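Local coordinates for general secretion pathway protein H (Vibrio cholerae, PDB 4DQ9) that forms part of the pseudopilus tip complex of the type II secretion system, critical for recognising and binding secretion substrates such as proteases and toxins, at residues A[19-32]-A[44-56]. Residues are numbered along the deposited sequence; the frame is centred on the assembly and turned at random.
With NA (sodium ion), chain D.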
loop_
_atom_site.group_PDB
_atom_site.type_symbol
_atom_site.label_atom_id
_atom_site.label_comp_id
_atom_site.label_asym_id
_atom_site.label_seq_id
_atom_site.Cartn_x
_atom_site.Cartn_y
_atom_site.Cartn_z
ATOM N N LEU A 19 -19.302 2.047 -2.863
ATOM C CA LEU A 19 -19.049 3.446 -3.148
ATOM C C LEU A 19 -17.593 3.671 -3.516
ATOM O O LEU A 19 -17.248 4.407 -4.498
ATOM C CB LEU A 19 -19.467 4.341 -1.978
ATOM C CG LEU A 19 -19.554 5.793 -2.317
ATOM C CD1 LEU A 19 -20.595 6.609 -1.447
ATOM C CD2 LEU A 19 -18.162 6.344 -2.051
ATOM N N LEU A 20 -16.679 3.054 -2.765
ATOM C CA LEU A 20 -15.248 3.273 -2.997
ATOM C C LEU A 20 -14.874 2.612 -4.331
ATOM O O LEU A 20 -14.046 3.210 -5.032
ATOM C CB LEU A 20 -14.364 2.530 -2.006
ATOM C CG LEU A 20 -13.831 3.094 -0.714
ATOM C CD1 LEU A 20 -12.776 2.048 -0.031
ATOM C CD2 LEU A 20 -13.458 4.572 -0.751
ATOM N N ASN A 21 -15.433 1.458 -4.703
ATOM C CA ASN A 21 -15.176 0.760 -5.964
ATOM C C ASN A 21 -15.590 1.674 -7.126
ATOM O O ASN A 21 -14.829 1.942 -8.056
ATOM C CB ASN A 21 -15.871 -0.590 -6.014
ATOM C CG ASN A 21 -15.784 -1.240 -7.328
ATOM O OD1 ASN A 21 -14.673 -1.505 -7.874
ATOM N ND2 ASN A 21 -16.944 -1.607 -7.859
ATOM N N GLU A 22 -16.780 2.241 -6.999
ATOM C CA GLU A 22 -17.307 3.239 -7.944
ATOM C C GLU A 22 -16.418 4.484 -8.054
ATOM O O GLU A 22 -16.111 4.885 -9.148
ATOM C CB GLU A 22 -18.708 3.593 -7.465
ATOM C CG GLU A 22 -19.511 4.635 -8.259
ATOM C CD GLU A 22 -20.924 4.781 -7.710
ATOM O OE1 GLU A 22 -21.215 4.542 -6.515
ATOM O OE2 GLU A 22 -21.757 5.255 -8.459
ATOM N N GLU A 23 -15.896 4.971 -6.913
ATOM C CA GLU A 23 -15.060 6.148 -6.880
ATOM C C GLU A 23 -13.778 5.846 -7.623
ATOM O O GLU A 23 -13.286 6.683 -8.413
ATOM C CB GLU A 23 -14.777 6.638 -5.487
ATOM C CG GLU A 23 -14.278 8.036 -5.470
ATOM C CD GLU A 23 -15.295 9.073 -5.790
ATOM O OE1 GLU A 23 -16.564 8.908 -5.735
ATOM O OE2 GLU A 23 -14.807 10.131 -6.037
ATOM N N ALA A 24 -13.196 4.674 -7.361
ATOM C CA ALA A 24 -11.914 4.272 -7.983
ATOM C C ALA A 24 -12.102 4.279 -9.508
ATOM O O ALA A 24 -11.273 4.818 -10.264
ATOM C CB ALA A 24 -11.426 2.875 -7.478
ATOM N N ILE A 25 -13.174 3.675 -9.974
ATOM C CA ILE A 25 -13.411 3.495 -11.427
ATOM C C ILE A 25 -13.625 4.880 -12.083
ATOM O O ILE A 25 -12.926 5.185 -13.086
ATOM C CB ILE A 25 -14.583 2.496 -11.656
ATOM C CG1 ILE A 25 -14.119 1.053 -11.343
ATOM C CG2 ILE A 25 -15.088 2.645 -13.190
ATOM C CD1 ILE A 25 -15.264 0.118 -11.004
ATOM N N LEU A 26 -14.455 5.742 -11.481
ATOM C CA LEU A 26 -14.812 7.050 -12.020
ATOM C C LEU A 26 -13.613 8.002 -11.978
ATOM O O LEU A 26 -13.414 8.777 -12.930
ATOM C CB LEU A 26 -15.979 7.667 -11.260
ATOM C CG LEU A 26 -17.410 7.116 -11.445
ATOM C CD1 LEU A 26 -18.261 7.523 -10.285
ATOM C CD2 LEU A 26 -17.972 7.579 -12.753
ATOM N N SER A 27 -12.777 7.921 -10.921
ATOM C CA SER A 27 -11.754 8.972 -10.649
ATOM C C SER A 27 -10.401 8.588 -11.124
ATOM O O SER A 27 -9.485 9.462 -11.200
ATOM C CB SER A 27 -11.653 9.297 -9.144
ATOM O OG SER A 27 -11.070 8.233 -8.415
ATOM N N GLY A 28 -10.189 7.302 -11.384
ATOM C CA GLY A 28 -8.840 6.866 -11.743
ATOM C C GLY A 28 -7.853 6.808 -10.576
ATOM O O GLY A 28 -6.586 6.750 -10.743
ATOM N N GLN A 29 -8.380 6.881 -9.387
ATOM C CA GLN A 29 -7.534 6.898 -8.197
ATOM C C GLN A 29 -7.758 5.576 -7.444
ATOM O O GLN A 29 -8.751 4.885 -7.689
ATOM C CB GLN A 29 -7.775 8.100 -7.294
ATOM C CG GLN A 29 -7.535 9.521 -7.963
ATOM C CD GLN A 29 -6.125 9.843 -8.657
ATOM O OE1 GLN A 29 -5.018 9.649 -8.091
ATOM N NE2 GLN A 29 -6.205 10.411 -9.872
ATOM N N ASP A 30 -6.799 5.195 -6.592
ATOM C CA ASP A 30 -6.891 3.917 -5.849
ATOM C C ASP A 30 -7.304 4.241 -4.405
ATOM O O ASP A 30 -6.886 5.261 -3.780
ATOM C CB ASP A 30 -5.581 3.186 -5.762
ATOM C CG ASP A 30 -5.089 2.584 -7.061
ATOM O OD1 ASP A 30 -5.805 2.431 -8.054
ATOM O OD2 ASP A 30 -3.883 2.237 -7.064
ATOM N N PHE A 31 -8.158 3.381 -3.868
ATOM C CA PHE A 31 -8.652 3.424 -2.497
ATOM C C PHE A 31 -8.394 2.115 -1.790
ATOM O O PHE A 31 -7.819 1.224 -2.377
ATOM C CB PHE A 31 -10.158 3.777 -2.535
ATOM C CG PHE A 31 -10.424 5.139 -3.116
ATOM C CD1 PHE A 31 -10.591 5.330 -4.507
ATOM C CD2 PHE A 31 -10.483 6.279 -2.310
ATOM C CE1 PHE A 31 -10.822 6.561 -5.043
ATOM C CE2 PHE A 31 -10.675 7.523 -2.862
ATOM C CZ PHE A 31 -10.872 7.692 -4.195
ATOM N N GLY A 32 -8.737 2.038 -0.531
ATOM C CA GLY A 32 -8.455 0.851 0.191
ATOM C C GLY A 32 -9.277 0.827 1.477
ATOM O O GLY A 32 -9.769 1.863 1.909
ATOM N N PHE A 44 -11.442 3.967 5.640
ATOM C CA PHE A 44 -11.571 4.029 4.190
ATOM C C PHE A 44 -10.541 5.028 3.703
ATOM O O PHE A 44 -10.596 6.176 4.081
ATOM C CB PHE A 44 -13.007 4.410 3.839
ATOM C CG PHE A 44 -13.999 3.365 4.381
ATOM C CD1 PHE A 44 -14.305 2.255 3.639
ATOM C CD2 PHE A 44 -14.615 3.594 5.612
ATOM C CE1 PHE A 44 -15.188 1.276 4.139
ATOM C CE2 PHE A 44 -15.496 2.580 6.100
ATOM C CZ PHE A 44 -15.718 1.475 5.346
ATOM N N LEU A 45 -9.554 4.531 2.972
ATOM C CA LEU A 45 -8.304 5.239 2.620
ATOM C C LEU A 45 -8.195 5.510 1.111
ATOM O O LEU A 45 -8.768 4.804 0.276
ATOM C CB LEU A 45 -7.120 4.372 3.005
ATOM C CG LEU A 45 -7.114 3.983 4.472
ATOM C CD1 LEU A 45 -6.073 2.889 4.742
ATOM C CD2 LEU A 45 -6.847 5.185 5.372
ATOM N N GLN A 46 -7.433 6.560 0.764
ATOM C CA GLN A 46 -7.040 6.913 -0.555
ATOM C C GLN A 46 -5.523 6.927 -0.660
ATOM O O GLN A 46 -4.844 7.325 0.243
ATOM C CB GLN A 46 -7.579 8.255 -0.941
ATOM C CG GLN A 46 -7.331 8.664 -2.423
ATOM C CD GLN A 46 -7.789 10.074 -2.791
ATOM O OE1 GLN A 46 -7.808 10.977 -1.942
ATOM N NE2 GLN A 46 -8.111 10.282 -4.118
ATOM N N LEU A 47 -5.018 6.425 -1.773
ATOM C CA LEU A 47 -3.564 6.457 -2.004
ATOM C C LEU A 47 -3.196 7.765 -2.817
ATOM O O LEU A 47 -3.826 8.084 -3.885
ATOM C CB LEU A 47 -3.192 5.232 -2.830
ATOM C CG LEU A 47 -1.708 5.177 -3.189
ATOM C CD1 LEU A 47 -0.871 5.202 -1.967
ATOM C CD2 LEU A 47 -1.402 3.934 -4.052
ATOM N N THR A 48 -2.263 8.560 -2.336
ATOM C CA THR A 48 -1.796 9.729 -3.096
ATOM C C THR A 48 -0.265 9.552 -3.149
ATOM O O THR A 48 0.338 8.924 -2.240
ATOM C CB THR A 48 -2.081 11.062 -2.352
ATOM O OG1 THR A 48 -1.470 10.947 -1.054
ATOM C CG2 THR A 48 -3.642 11.231 -2.234
ATOM N N ALA A 49 0.337 10.094 -4.180
ATOM C CA ALA A 49 1.766 9.946 -4.361
ATOM C C ALA A 49 2.491 10.759 -3.291
ATOM O O ALA A 49 3.488 10.332 -2.744
ATOM C CB ALA A 49 2.195 10.423 -5.775
ATOM N N ASP A 50 1.962 11.920 -2.954
ATOM C CA ASP A 50 2.680 12.744 -2.047
ATOM C C ASP A 50 2.491 12.454 -0.590
ATOM O O ASP A 50 3.296 12.871 0.165
ATOM C CB ASP A 50 2.510 14.266 -2.333
ATOM C CG ASP A 50 1.102 14.730 -2.308
ATOM O OD1 ASP A 50 0.124 13.946 -2.530
ATOM O OD2 ASP A 50 1.000 15.972 -2.147
ATOM N N LYS A 51 1.436 11.763 -0.161
ATOM C CA LYS A 51 1.230 11.432 1.245
ATOM C C LYS A 51 0.915 9.975 1.534
ATOM O O LYS A 51 0.711 9.608 2.701
ATOM C CB LYS A 51 0.081 12.283 1.784
ATOM C CG LYS A 51 0.363 13.798 1.695
ATOM C CD LYS A 51 -0.859 14.587 2.236
ATOM C CE LYS A 51 -1.897 14.943 1.132
ATOM N NZ LYS A 51 -1.460 16.177 0.350
ATOM N N GLY A 52 0.985 9.135 0.506
ATOM C CA GLY A 52 0.734 7.722 0.601
ATOM C C GLY A 52 -0.719 7.462 0.967
ATOM O O GLY A 52 -1.572 8.255 0.537
ATOM N N TRP A 53 -0.988 6.400 1.755
ATOM C CA TRP A 53 -2.377 6.127 2.197
ATOM C C TRP A 53 -2.833 7.165 3.261
ATOM O O TRP A 53 -2.170 7.383 4.299
ATOM C CB TRP A 53 -2.534 4.736 2.786
ATOM C CG TRP A 53 -2.275 3.640 1.732
ATOM C CD1 TRP A 53 -1.202 2.856 1.540
ATOM C CD2 TRP A 53 -3.216 3.234 0.723
ATOM N NE1 TRP A 53 -1.378 1.999 0.509
ATOM C CE2 TRP A 53 -2.607 2.242 -0.059
ATOM C CE3 TRP A 53 -4.502 3.639 0.403
ATOM C CZ2 TRP A 53 -3.317 1.570 -1.099
ATOM C CZ3 TRP A 53 -5.162 2.999 -0.633
ATOM C CH2 TRP A 53 -4.563 2.040 -1.403
ATOM N N GLN A 54 -3.975 7.788 3.003
ATOM C CA GLN A 54 -4.563 8.726 3.949
ATOM C C GLN A 54 -6.019 8.446 4.079
ATOM O O GLN A 54 -6.630 7.931 3.142
ATOM C CB GLN A 54 -4.289 10.215 3.574
ATOM C CG GLN A 54 -2.804 10.593 3.530
ATOM C CD GLN A 54 -2.116 10.646 4.918
ATOM O OE1 GLN A 54 -2.757 10.885 5.957
ATOM N NE2 GLN A 54 -0.808 10.435 4.937
ATOM N N LYS A 55 -6.625 8.818 5.213
ATOM C CA LYS A 55 -8.076 8.714 5.268
ATOM C C LYS A 55 -8.757 9.552 4.140
ATOM O O LYS A 55 -8.339 10.691 3.833
ATOM C CB LYS A 55 -8.617 9.143 6.644
ATOM C CG LYS A 55 -8.161 8.353 7.807
ATOM C CD LYS A 55 -8.767 8.966 9.088
ATOM C CE LYS A 55 -8.283 8.208 10.271
ATOM N NZ LYS A 55 -8.757 8.989 11.468
ATOM N N TRP A 56 -9.757 9.009 3.487
ATOM C CA TRP A 56 -10.359 9.729 2.325
ATOM C C TRP A 56 -11.296 10.807 2.847
ATOM O O TRP A 56 -12.432 10.490 3.223
ATOM C CB TRP A 56 -11.071 8.732 1.405
ATOM C CG TRP A 56 -11.672 9.321 0.203
ATOM C CD1 TRP A 56 -11.157 10.353 -0.542
ATOM C CD2 TRP A 56 -12.949 9.009 -0.400
ATOM N NE1 TRP A 56 -12.020 10.694 -1.548
ATOM C CE2 TRP A 56 -13.111 9.866 -1.502
ATOM C CE3 TRP A 56 -13.963 8.083 -0.128
ATOM C CZ2 TRP A 56 -14.233 9.804 -2.333
ATOM C CZ3 TRP A 56 -15.088 8.057 -0.970
ATOM C CH2 TRP A 56 -15.198 8.902 -2.037
HETATM NA NA NA D . -5.031 10.029 7.207
HETATM O O HOH W 1 -4.280 6.687 -6.418
HETATM O O HOH W 2 -6.321 12.354 8.032
#
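Phe31 sets its ring edge against one face of the Trp56 indole, a T-shaped stack with planes at 64° and Phe31 CE2 3.6 Å from Trp56 CE2. At the indole's rim, near its plane, sits Leu19 CD2. Leu20 CD2 packs obliquely on Trp56 CE3, 3.6 Å away, while its other methyl, CD1, meets the edge of the Phe44 ring; a branched leucine thus serves two aromatics. With CG anti to its backbone N (chi1 -178°), Trp56 swings its indole toward helix 2-27. There the methylenes of Glu23 cross it at about a right angle, CG lying 3.6 Å from Trp56 CZ2, while the carboxylate pairs with Lys60.

On the same face of the sheet, Gln46 extends alongside Phe31, its amide plane nearly parallel to the ring (9°) but displaced from it. Its methylenes pack on Phe31, Gln46 CG 3.6 Å from Phe31 CE2, while the polar amide suits a place only partly buried. On the other face, Trp53 has Leu47 CB over one side of its indole and turns its edge to the Phe31 backbone, Trp53 CH2 3.5 Å from Phe31 O. Gly32, lacking a side chain, lets this edge come close.

The backbones join as antiparallel strands: Leu47 N donates almost straight to Asp30 O at 3.0 Å, and Gly32 and Leu45 exchange two bonds. A water accepts from Asp30 N and can donate to Leu47 O. The arrangement is that of a pilin-like fold, in which a long N-terminal helix packs through aromatic and aliphatic side chains on an antiparallel sheet, here at hairpin 31-48.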